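PDB 3PR7: UspA1 from Moraxella catarrhalis, which acts as a trimeric cell-surface adhesin that binds fibronectin and the host receptor CEACAM1, with binding that appears to respond to mechanical force. Local coordinates for residues G20-A25 / G35-T40; G27-I32 / G42-I47; Y112-I117 / Q129-N134; A237-S242 / A254-T259. All coordinates share one frame; numbering follows the deposited sequence.

How the interactions relate
The four contacts follow the long axis of the chain from the beta-roll head toward the stalk. Interactions 1 and 2 alternate along the chain and touch, their centres about 12 Å apart, because they join two faces of the same two successive coils: strands 24-26 and 39-41 on one, strands 31-32 and 46-47 on the other. Interaction 3 lies on the same run of parallel strands as interaction 1, its centre about 31 Å away, so similar pairing recurs down the roll. Interaction 4 is about 48 Å from interaction 3 between centres and joins irregular loops that contact both other subunits. The chain is thus built from repeated coils that give way to a region consistent with a neck.

Interaction 1: G20-A25 / G35-T40; sequences GDNNTA and GDYNKT
T24 and A25 run beside K39 and T40 as parallel strands on successive coils of a left-handed beta-roll, the head fold of YadA-like trimeric adhesins. The backbone pairing is short: T24 N donates to N38 O (2.9 Å), and T24 O accepts T40 N (2.9 Å) together with a weak bond from T40 OG1.

Ahead of the strands, side chains take over the hydrogen bonding. N23 grips the next coil with both arms of its amide. Its OD1 accepts N38 N at 2.9 Å, in its carbonyl plane, while its ND2 donates to G35 O at 3.2 Å, standing well above the plane of that carbonyl. N38 repeats this one coil on, with OD1 taking N53 N and ND2 bonded weakly to G50 O, so buried asparagines link coil to coil. In the reverse direction, D36 OD1 uses its syn lone pair to accept N22 N at 3.0 Å.

The remaining contact is a stack. N22 and Y37 lie side by side, pointing the same way, and the amide lies 13° from the ring plane; Y37 is in turn stacked on F52. N22 CB sits over the ring face, 3.7 Å from the Y37 centroid.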
# COMPACT_ATOMS: atom_id res chain seq x y z
N GLY A 20 14.71 -40.19 19.99
CA GLY A 20 14.77 -39.99 21.43
C GLY A 20 13.91 -40.96 22.21
O GLY A 20 12.98 -41.56 21.66
N ASP A 21 14.22 -41.10 23.49
CA ASP A 21 13.48 -41.98 24.39
C ASP A 21 12.09 -41.45 24.73
O ASP A 21 11.22 -42.21 25.15
CB ASP A 21 14.27 -42.21 25.68
CG ASP A 21 15.39 -43.23 25.52
OD1 ASP A 21 15.52 -43.83 24.43
OD2 ASP A 21 16.15 -43.44 26.49
N ASN A 22 11.89 -40.15 24.53
CA ASN A 22 10.65 -39.49 24.93
C ASN A 22 9.76 -39.04 23.77
O ASN A 22 8.76 -38.34 23.98
CB ASN A 22 10.95 -38.32 25.88
CG ASN A 22 11.54 -38.78 27.20
OD1 ASN A 22 10.83 -38.91 28.19
ND2 ASN A 22 12.84 -39.04 27.21
N ASN A 23 10.12 -39.43 22.55
CA ASN A 23 9.27 -39.21 21.39
C ASN A 23 8.09 -40.18 21.42
O ASN A 23 8.28 -41.40 21.46
CB ASN A 23 10.07 -39.38 20.09
CG ASN A 23 11.06 -38.25 19.86
OD1 ASN A 23 10.87 -37.13 20.34
ND2 ASN A 23 12.11 -38.54 19.12
N THR A 24 6.87 -39.64 21.42
CA THR A 24 5.67 -40.47 21.51
C THR A 24 4.76 -40.32 20.30
O THR A 24 4.60 -39.22 19.76
CB THR A 24 4.86 -40.18 22.80
OG1 THR A 24 4.54 -38.78 22.87
CG2 THR A 24 5.64 -40.58 24.05
N ALA A 25 4.16 -41.43 19.89
CA ALA A 25 3.18 -41.45 18.81
C ALA A 25 1.88 -42.11 19.28
O ALA A 25 1.90 -43.13 19.96
CB ALA A 25 3.74 -42.18 17.61
N GLY A 35 15.37 -35.91 17.28
CA GLY A 35 15.29 -35.03 18.44
C GLY A 35 14.72 -35.77 19.63
O GLY A 35 14.89 -36.98 19.75
N ASP A 36 14.03 -35.04 20.51
CA ASP A 36 13.45 -35.64 21.71
C ASP A 36 12.23 -34.87 22.21
O ASP A 36 12.06 -33.69 21.92
CB ASP A 36 14.52 -35.74 22.81
CG ASP A 36 14.28 -36.92 23.76
OD1 ASP A 36 13.40 -37.76 23.49
OD2 ASP A 36 15.00 -37.00 24.78
N TYR A 37 11.38 -35.58 22.97
CA TYR A 37 10.19 -35.02 23.62
C TYR A 37 9.11 -34.53 22.66
O TYR A 37 8.27 -33.69 23.02
CB TYR A 37 10.56 -33.93 24.64
CG TYR A 37 11.32 -34.46 25.83
CD1 TYR A 37 10.65 -34.94 26.95
CD2 TYR A 37 12.71 -34.48 25.84
CE1 TYR A 37 11.34 -35.43 28.05
CE2 TYR A 37 13.42 -34.96 26.93
CZ TYR A 37 12.72 -35.44 28.04
OH TYR A 37 13.42 -35.92 29.12
N ASN A 38 9.13 -35.07 21.45
CA ASN A 38 8.14 -34.73 20.43
C ASN A 38 6.92 -35.65 20.48
O ASN A 38 7.06 -36.86 20.59
CB ASN A 38 8.79 -34.77 19.04
CG ASN A 38 9.96 -33.80 18.92
OD1 ASN A 38 9.84 -32.62 19.23
ND2 ASN A 38 11.10 -34.31 18.47
N LYS A 39 5.74 -35.05 20.43
CA LYS A 39 4.48 -35.80 20.44
C LYS A 39 3.80 -35.73 19.08
O LYS A 39 3.76 -34.68 18.44
CB LYS A 39 3.51 -35.25 21.49
CG LYS A 39 3.90 -35.44 22.94
CD LYS A 39 2.73 -35.06 23.85
CE LYS A 39 3.18 -34.45 25.16
NZ LYS A 39 3.76 -35.45 26.10
N THR A 40 3.25 -36.86 18.64
CA THR A 40 2.37 -36.90 17.47
C THR A 40 1.08 -37.63 17.78
O THR A 40 1.07 -38.63 18.50
CB THR A 40 3.04 -37.55 16.25
OG1 THR A 40 3.66 -38.78 16.65
CG2 THR A 40 4.09 -36.64 15.64

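Interaction 2: G27-I32 / G42-I47; sequences GTYLTI and GRYSTI
Where G27-I32 meets G42-I47, two equivalent coils of the left-handed beta-roll turn a corner and enter a further pair of parallel strands, 31-32 beside 46-47. Four backbone bonds join them. T28 N to G42 O (3.1 Å) and Y44 N to T28 O (3.0 Å) secure the corner; T31 N to S45 O (3.0 Å) and I47 N to T31 O (2.8 Å) secure the strands. Y29 and Y44 both have positive phi, and this turn separates the two bonded pairs.

The tyrosine side chains point the same way, their planes only 8° apart. The rings are slid so far that they barely overlap, leaving centroids 5.1 Å apart and Y44 OH near Y29 CD2 at 3.5 Å. Beside them, R43 lays its CG and CD along T28 CB. L30 bends its CD2 branch over G42 O and toward S45 CB, while I32 and I47 line the inner face with T40. T31 and T46 stand side by side with OG1 atoms 3.2 Å apart, and T46 OG1 is hydrogen-bonded to S64 OG of the third subunit. Y29 also packs on D36 of that subunit.

Chemically, the contact divides its work: branched aliphatic chains fill the interior of the roll, whereas Y29, Y44, T31 and T46 face the third subunit, so the same pairing borders both the interior and the trimer interface.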
# COMPACT_ATOMS: atom_id res chain seq x y z
N GLY A 27 -1.37 -42.77 17.14
CA GLY A 27 -2.19 -42.75 15.93
C GLY A 27 -1.60 -43.58 14.80
O GLY A 27 -0.85 -44.52 15.03
N THR A 28 -1.94 -43.20 13.57
CA THR A 28 -1.59 -43.98 12.38
C THR A 28 -0.71 -43.18 11.42
O THR A 28 -0.94 -41.99 11.20
CB THR A 28 -2.87 -44.46 11.65
OG1 THR A 28 -3.80 -44.99 12.60
CG2 THR A 28 -2.55 -45.55 10.63
N TYR A 29 0.30 -43.85 10.86
CA TYR A 29 1.24 -43.26 9.89
C TYR A 29 1.87 -41.94 10.34
O TYR A 29 2.07 -41.03 9.53
CB TYR A 29 0.61 -43.12 8.51
CG TYR A 29 0.25 -44.44 7.85
CD1 TYR A 29 1.24 -45.28 7.34
CD2 TYR A 29 -1.08 -44.84 7.73
CE1 TYR A 29 0.91 -46.50 6.74
CE2 TYR A 29 -1.42 -46.05 7.13
CZ TYR A 29 -0.42 -46.87 6.64
OH TYR A 29 -0.75 -48.07 6.05
N LEU A 30 2.17 -41.84 11.63
CA LEU A 30 2.87 -40.68 12.18
C LEU A 30 4.37 -40.85 11.98
O LEU A 30 4.85 -41.98 11.87
CB LEU A 30 2.55 -40.51 13.67
CG LEU A 30 1.07 -40.51 14.08
CD1 LEU A 30 0.89 -40.59 15.59
CD2 LEU A 30 0.25 -39.38 13.47
N THR A 31 5.09 -39.74 11.92
CA THR A 31 6.55 -39.78 11.80
C THR A 31 7.25 -38.71 12.63
O THR A 31 6.85 -37.55 12.64
CB THR A 31 7.03 -39.66 10.33
OG1 THR A 31 6.25 -38.69 9.64
CG2 THR A 31 6.89 -40.98 9.62
N ILE A 32 8.28 -39.14 13.35
CA ILE A 32 9.18 -38.23 14.04
C ILE A 32 10.60 -38.54 13.58
O ILE A 32 11.10 -39.65 13.80
CB ILE A 32 9.05 -38.33 15.58
CG1 ILE A 32 7.60 -38.08 16.02
CG2 ILE A 32 10.00 -37.33 16.26
CD1 ILE A 32 7.34 -38.22 17.51
N GLY A 42 -3.18 -38.34 15.92
CA GLY A 42 -4.00 -38.30 14.71
C GLY A 42 -3.51 -39.23 13.63
O GLY A 42 -3.08 -40.35 13.91
N ARG A 43 -3.57 -38.77 12.38
CA ARG A 43 -3.14 -39.56 11.23
C ARG A 43 -2.29 -38.74 10.26
O ARG A 43 -2.62 -37.60 9.95
CB ARG A 43 -4.35 -40.17 10.50
CG ARG A 43 -4.95 -41.38 11.19
CD ARG A 43 -5.58 -42.35 10.20
NE ARG A 43 -7.00 -42.08 9.96
CZ ARG A 43 -7.48 -41.42 8.91
NH1 ARG A 43 -6.66 -40.94 7.97
NH2 ARG A 43 -8.79 -41.23 8.79
N TYR A 44 -1.20 -39.34 9.80
CA TYR A 44 -0.34 -38.78 8.75
C TYR A 44 0.37 -37.47 9.13
O TYR A 44 0.71 -36.66 8.26
CB TYR A 44 -1.11 -38.61 7.44
CG TYR A 44 -1.68 -39.90 6.90
CD1 TYR A 44 -0.86 -40.82 6.24
CD2 TYR A 44 -3.03 -40.20 7.04
CE1 TYR A 44 -1.38 -42.01 5.74
CE2 TYR A 44 -3.56 -41.39 6.54
CZ TYR A 44 -2.72 -42.29 5.89
OH TYR A 44 -3.23 -43.47 5.39
N SER A 45 0.60 -37.28 10.42
CA SER A 45 1.30 -36.09 10.91
C SER A 45 2.80 -36.33 11.01
O SER A 45 3.24 -37.48 11.13
CB SER A 45 0.71 -35.64 12.24
OG SER A 45 -0.63 -35.23 12.07
N THR A 46 3.58 -35.26 10.95
CA THR A 46 5.03 -35.35 10.82
C THR A 46 5.77 -34.29 11.64
O THR A 46 5.40 -33.12 11.63
CB THR A 46 5.47 -35.21 9.34
OG1 THR A 46 4.70 -36.10 8.52
CG2 THR A 46 6.95 -35.50 9.16
N ILE A 47 6.83 -34.72 12.33
CA ILE A 47 7.78 -33.81 12.96
C ILE A 47 9.17 -34.20 12.47
O ILE A 47 9.61 -35.33 12.69
CB ILE A 47 7.72 -33.87 14.50
CG1 ILE A 47 6.34 -33.44 15.00
CG2 ILE A 47 8.81 -33.00 15.12
CD1 ILE A 47 6.14 -33.60 16.48

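Interaction 3: Y112-I117 / Q129-N134; sequences YNEATI and QAKGRN
E114 and Q129 extend side by side in the same direction from adjacent parallel strands of the beta-roll, their carboxylate and amide planes 47° apart. The meeting is nonetheless well directed: Q129 NE2 donates to E114 OE1 at 2.8 Å with an angle of 173° at the hydrogen. The oxygen lies in the amide plane of Q129, whereas the donor comes to the syn side of the carboxylate and 31° out of its plane. K131, just past the end of its strand, approaches the same oxygen. Its chain is extended as far as CE and bends at its last torsion, which turns NZ toward E114 OE1 in a long salt bridge of 3.6 Å.

Past the strand, T116 and K131 cross obliquely, with T116 OG1 resting against K131 CA and CG, the latter at 3.5 Å. I117 meets R133 at about a right angle: its CG2 branch touches R133 CG at 3.9 Å, while its CG1 branch lies over K131 O.

Beneath these side chains, A130 N donates to E114 O (2.8 Å) and T116 N to A130 O (3.1 Å). A115 and A130 turn to the other face, where both are buried, packing on I107 and V122 respectively.

E114 therefore gathers an amide hydrogen and a lysine charge on one oxygen, which would be expected to favour its ionised form, and this polar cluster supplements the backbone pairing on the outer face of the roll.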
# COMPACT_ATOMS: atom_id res chain seq x y z
N TYR A 112 5.90 -12.83 17.65
CA TYR A 112 4.69 -12.47 18.39
C TYR A 112 3.58 -11.93 17.49
O TYR A 112 2.88 -10.98 17.84
CB TYR A 112 5.02 -11.47 19.51
CG TYR A 112 6.05 -12.01 20.48
CD1 TYR A 112 7.41 -11.82 20.27
CD2 TYR A 112 5.65 -12.71 21.62
CE1 TYR A 112 8.36 -12.32 21.15
CE2 TYR A 112 6.59 -13.21 22.51
CZ TYR A 112 7.94 -13.02 22.27
OH TYR A 112 8.87 -13.51 23.16
N ASN A 113 3.42 -12.56 16.33
CA ASN A 113 2.38 -12.19 15.39
C ASN A 113 1.14 -13.07 15.54
O ASN A 113 1.24 -14.22 15.97
CB ASN A 113 2.93 -12.26 13.96
CG ASN A 113 4.05 -11.25 13.72
OD1 ASN A 113 3.97 -10.09 14.14
ND2 ASN A 113 5.10 -11.70 13.04
N GLU A 114 -0.02 -12.53 15.19
CA GLU A 114 -1.29 -13.25 15.31
C GLU A 114 -2.14 -13.12 14.06
O GLU A 114 -2.47 -12.00 13.65
CB GLU A 114 -2.09 -12.75 16.52
CG GLU A 114 -1.51 -13.11 17.88
CD GLU A 114 -2.16 -12.33 19.02
OE1 GLU A 114 -2.94 -11.39 18.75
OE2 GLU A 114 -1.87 -12.65 20.19
N ALA A 115 -2.49 -14.25 13.46
CA ALA A 115 -3.48 -14.31 12.39
C ALA A 115 -4.63 -15.19 12.87
O ALA A 115 -4.49 -16.41 12.95
CB ALA A 115 -2.86 -14.86 11.11
N THR A 116 -5.75 -14.56 13.20
CA THR A 116 -6.77 -15.23 14.01
C THR A 116 -8.09 -15.60 13.33
O THR A 116 -8.86 -16.39 13.87
CB THR A 116 -7.08 -14.41 15.29
OG1 THR A 116 -7.61 -13.13 14.93
CG2 THR A 116 -5.82 -14.22 16.13
N ILE A 117 -8.37 -15.03 12.15
CA ILE A 117 -9.61 -15.36 11.44
C ILE A 117 -9.34 -15.90 10.03
O ILE A 117 -8.21 -15.87 9.55
CB ILE A 117 -10.63 -14.18 11.41
CG1 ILE A 117 -10.99 -13.75 12.84
CG2 ILE A 117 -11.91 -14.56 10.66
CD1 ILE A 117 -12.37 -13.10 12.99
N GLN A 129 -1.05 -8.00 14.22
CA GLN A 129 -2.30 -8.73 14.41
C GLN A 129 -3.24 -8.56 13.23
O GLN A 129 -3.72 -7.46 12.95
CB GLN A 129 -3.00 -8.27 15.69
CG GLN A 129 -2.22 -8.50 16.98
CD GLN A 129 -2.87 -7.82 18.17
OE1 GLN A 129 -2.93 -6.59 18.25
NE2 GLN A 129 -3.35 -8.62 19.11
N ALA A 130 -3.49 -9.66 12.52
CA ALA A 130 -4.53 -9.71 11.51
C ALA A 130 -5.72 -10.44 12.12
O ALA A 130 -5.75 -11.67 12.19
CB ALA A 130 -4.03 -10.41 10.25
N LYS A 131 -6.69 -9.65 12.58
CA LYS A 131 -7.84 -10.15 13.33
C LYS A 131 -9.15 -10.08 12.55
O LYS A 131 -10.17 -10.61 12.99
CB LYS A 131 -8.02 -9.37 14.63
CG LYS A 131 -7.08 -9.73 15.77
CD LYS A 131 -7.56 -8.99 17.02
CE LYS A 131 -6.52 -8.98 18.13
NZ LYS A 131 -6.39 -10.30 18.81
N GLY A 132 -9.12 -9.41 11.40
CA GLY A 132 -10.30 -9.31 10.55
C GLY A 132 -10.34 -10.42 9.52
O GLY A 132 -9.31 -10.99 9.17
N ARG A 133 -11.53 -10.74 9.04
CA ARG A 133 -11.64 -11.72 7.97
C ARG A 133 -11.06 -11.12 6.69
O ARG A 133 -11.38 -9.99 6.32
CB ARG A 133 -13.08 -12.18 7.77
CG ARG A 133 -13.18 -13.56 7.14
CD ARG A 133 -14.62 -14.03 7.00
NE ARG A 133 -15.46 -12.98 6.43
CZ ARG A 133 -16.08 -13.05 5.26
NH1 ARG A 133 -15.97 -14.13 4.49
NH2 ARG A 133 -16.83 -12.03 4.85
N ASN A 134 -10.19 -11.89 6.04
CA ASN A 134 -9.46 -11.44 4.84
C ASN A 134 -8.51 -10.27 5.11
O ASN A 134 -8.10 -9.57 4.17
CB ASN A 134 -10.42 -11.09 3.69
CG ASN A 134 -11.47 -12.16 3.45
OD1 ASN A 134 -11.19 -13.35 3.53
ND2 ASN A 134 -12.69 -11.73 3.12

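Interaction 4: A237-S242 / A254-T259; sequences ATIVNS and AGASKT
A chi1 of -48° in I239 places CG1 beside its own backbone N and CG2 anti to it, and the two branches settle on successive carbonyls of the facing loop, CG2 on A256 O at 3.7 Å and CG1 on S257 O at 3.7 Å. A256, under the CG2 branch, is the centre of an inverse gamma turn, with phi/psi of -81°/68° and a weak bond from S257 N to G255 O. The turn directs the methyl group of A256 at the 237-242 segment. There it touches I239 CG2 at 4.1 Å, lies near V240 O at 3.4 Å, and meets the amide of N241, whose OD1 lies 3.3 Å from A256 CB.

No hydrogen bond crosses between the two loops; the contact consists of aliphatic groups lying on each other and on polar atoms. Just outside it, a backbone bond between N241 and F253 ties the two loops together, on either side of strands 243-245 and 248-250.

Both loops are engaged by the other chains of the trimer. T238 OG1 is bonded to E282 of the second subunit and T238 N to Q274 of the third, while A254 O accepts N292 ND2 of the second. Such interlocking is consistent with the neck that joins head to coiled-coil stalk in YadA-like adhesins.

The end of the 254-259 loop is steadied internally: T259 OG1 donates to S257 OG at 2.8 Å, and N261 bonds to both hydroxyls.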
# COMPACT_ATOMS: atom_id res chain seq x y z
N ALA A 237 -19.59 25.94 5.74
CA ALA A 237 -20.16 26.54 4.54
C ALA A 237 -21.20 27.59 4.90
O ALA A 237 -22.03 27.38 5.80
CB ALA A 237 -20.78 25.46 3.65
N THR A 238 -21.15 28.72 4.21
CA THR A 238 -22.12 29.80 4.39
C THR A 238 -22.90 30.05 3.10
O THR A 238 -22.33 30.00 2.01
CB THR A 238 -21.44 31.12 4.85
OG1 THR A 238 -20.54 31.58 3.84
CG2 THR A 238 -20.69 30.93 6.16
N ILE A 239 -24.20 30.29 3.23
CA ILE A 239 -25.04 30.62 2.08
C ILE A 239 -24.90 32.11 1.77
O ILE A 239 -25.13 32.96 2.63
CB ILE A 239 -26.54 30.26 2.31
CG1 ILE A 239 -26.68 28.84 2.86
CG2 ILE A 239 -27.33 30.43 1.01
CD1 ILE A 239 -28.05 28.54 3.50
N VAL A 240 -24.49 32.41 0.54
CA VAL A 240 -24.27 33.79 0.11
C VAL A 240 -25.01 34.06 -1.20
O VAL A 240 -24.44 33.94 -2.28
CB VAL A 240 -22.75 34.12 -0.05
CG1 VAL A 240 -22.53 35.61 -0.21
CG2 VAL A 240 -21.94 33.60 1.14
N ASN A 241 -26.29 34.42 -1.08
CA ASN A 241 -27.11 34.74 -2.24
C ASN A 241 -26.81 36.13 -2.77
O ASN A 241 -26.85 36.38 -3.97
CB ASN A 241 -28.60 34.65 -1.89
CG ASN A 241 -29.04 33.23 -1.60
OD1 ASN A 241 -29.16 32.41 -2.50
ND2 ASN A 241 -29.29 32.95 -0.33
N SER A 242 -26.52 37.04 -1.84
CA SER A 242 -26.31 38.45 -2.15
C SER A 242 -25.31 39.09 -1.18
O SER A 242 -24.87 38.46 -0.22
CB SER A 242 -27.64 39.20 -2.12
OG SER A 242 -28.28 39.07 -0.86
N ALA A 254 -24.73 32.80 -8.08
CA ALA A 254 -24.86 31.37 -8.34
C ALA A 254 -23.97 30.59 -7.38
O ALA A 254 -22.92 31.07 -6.96
CB ALA A 254 -24.48 31.07 -9.78
N GLY A 255 -24.41 29.39 -7.02
CA GLY A 255 -23.64 28.53 -6.13
C GLY A 255 -23.87 28.82 -4.66
O GLY A 255 -23.09 28.38 -3.81
N ALA A 256 -24.94 29.55 -4.35
CA ALA A 256 -25.36 29.77 -2.97
C ALA A 256 -26.15 28.55 -2.51
O ALA A 256 -27.36 28.63 -2.27
CB ALA A 256 -26.18 31.04 -2.86
N SER A 257 -25.44 27.43 -2.39
CA SER A 257 -26.04 26.12 -2.17
C SER A 257 -26.73 25.97 -0.81
O SER A 257 -26.17 26.31 0.23
CB SER A 257 -24.98 25.02 -2.35
OG SER A 257 -25.48 23.75 -1.98
N LYS A 258 -27.96 25.46 -0.86
CA LYS A 258 -28.78 25.22 0.32
C LYS A 258 -28.22 24.08 1.16
O LYS A 258 -28.23 24.14 2.40
CB LYS A 258 -30.21 24.87 -0.10
CG LYS A 258 -30.88 25.90 -1.01
CD LYS A 258 -31.78 26.85 -0.23
CE LYS A 258 -33.08 26.16 0.17
NZ LYS A 258 -34.05 27.09 0.81
N THR A 259 -27.75 23.04 0.48
CA THR A 259 -27.18 21.86 1.12
C THR A 259 -25.87 22.19 1.85
O THR A 259 -25.17 23.15 1.50
CB THR A 259 -26.91 20.74 0.08
OG1 THR A 259 -25.99 21.22 -0.92
CG2 THR A 259 -28.20 20.30 -0.60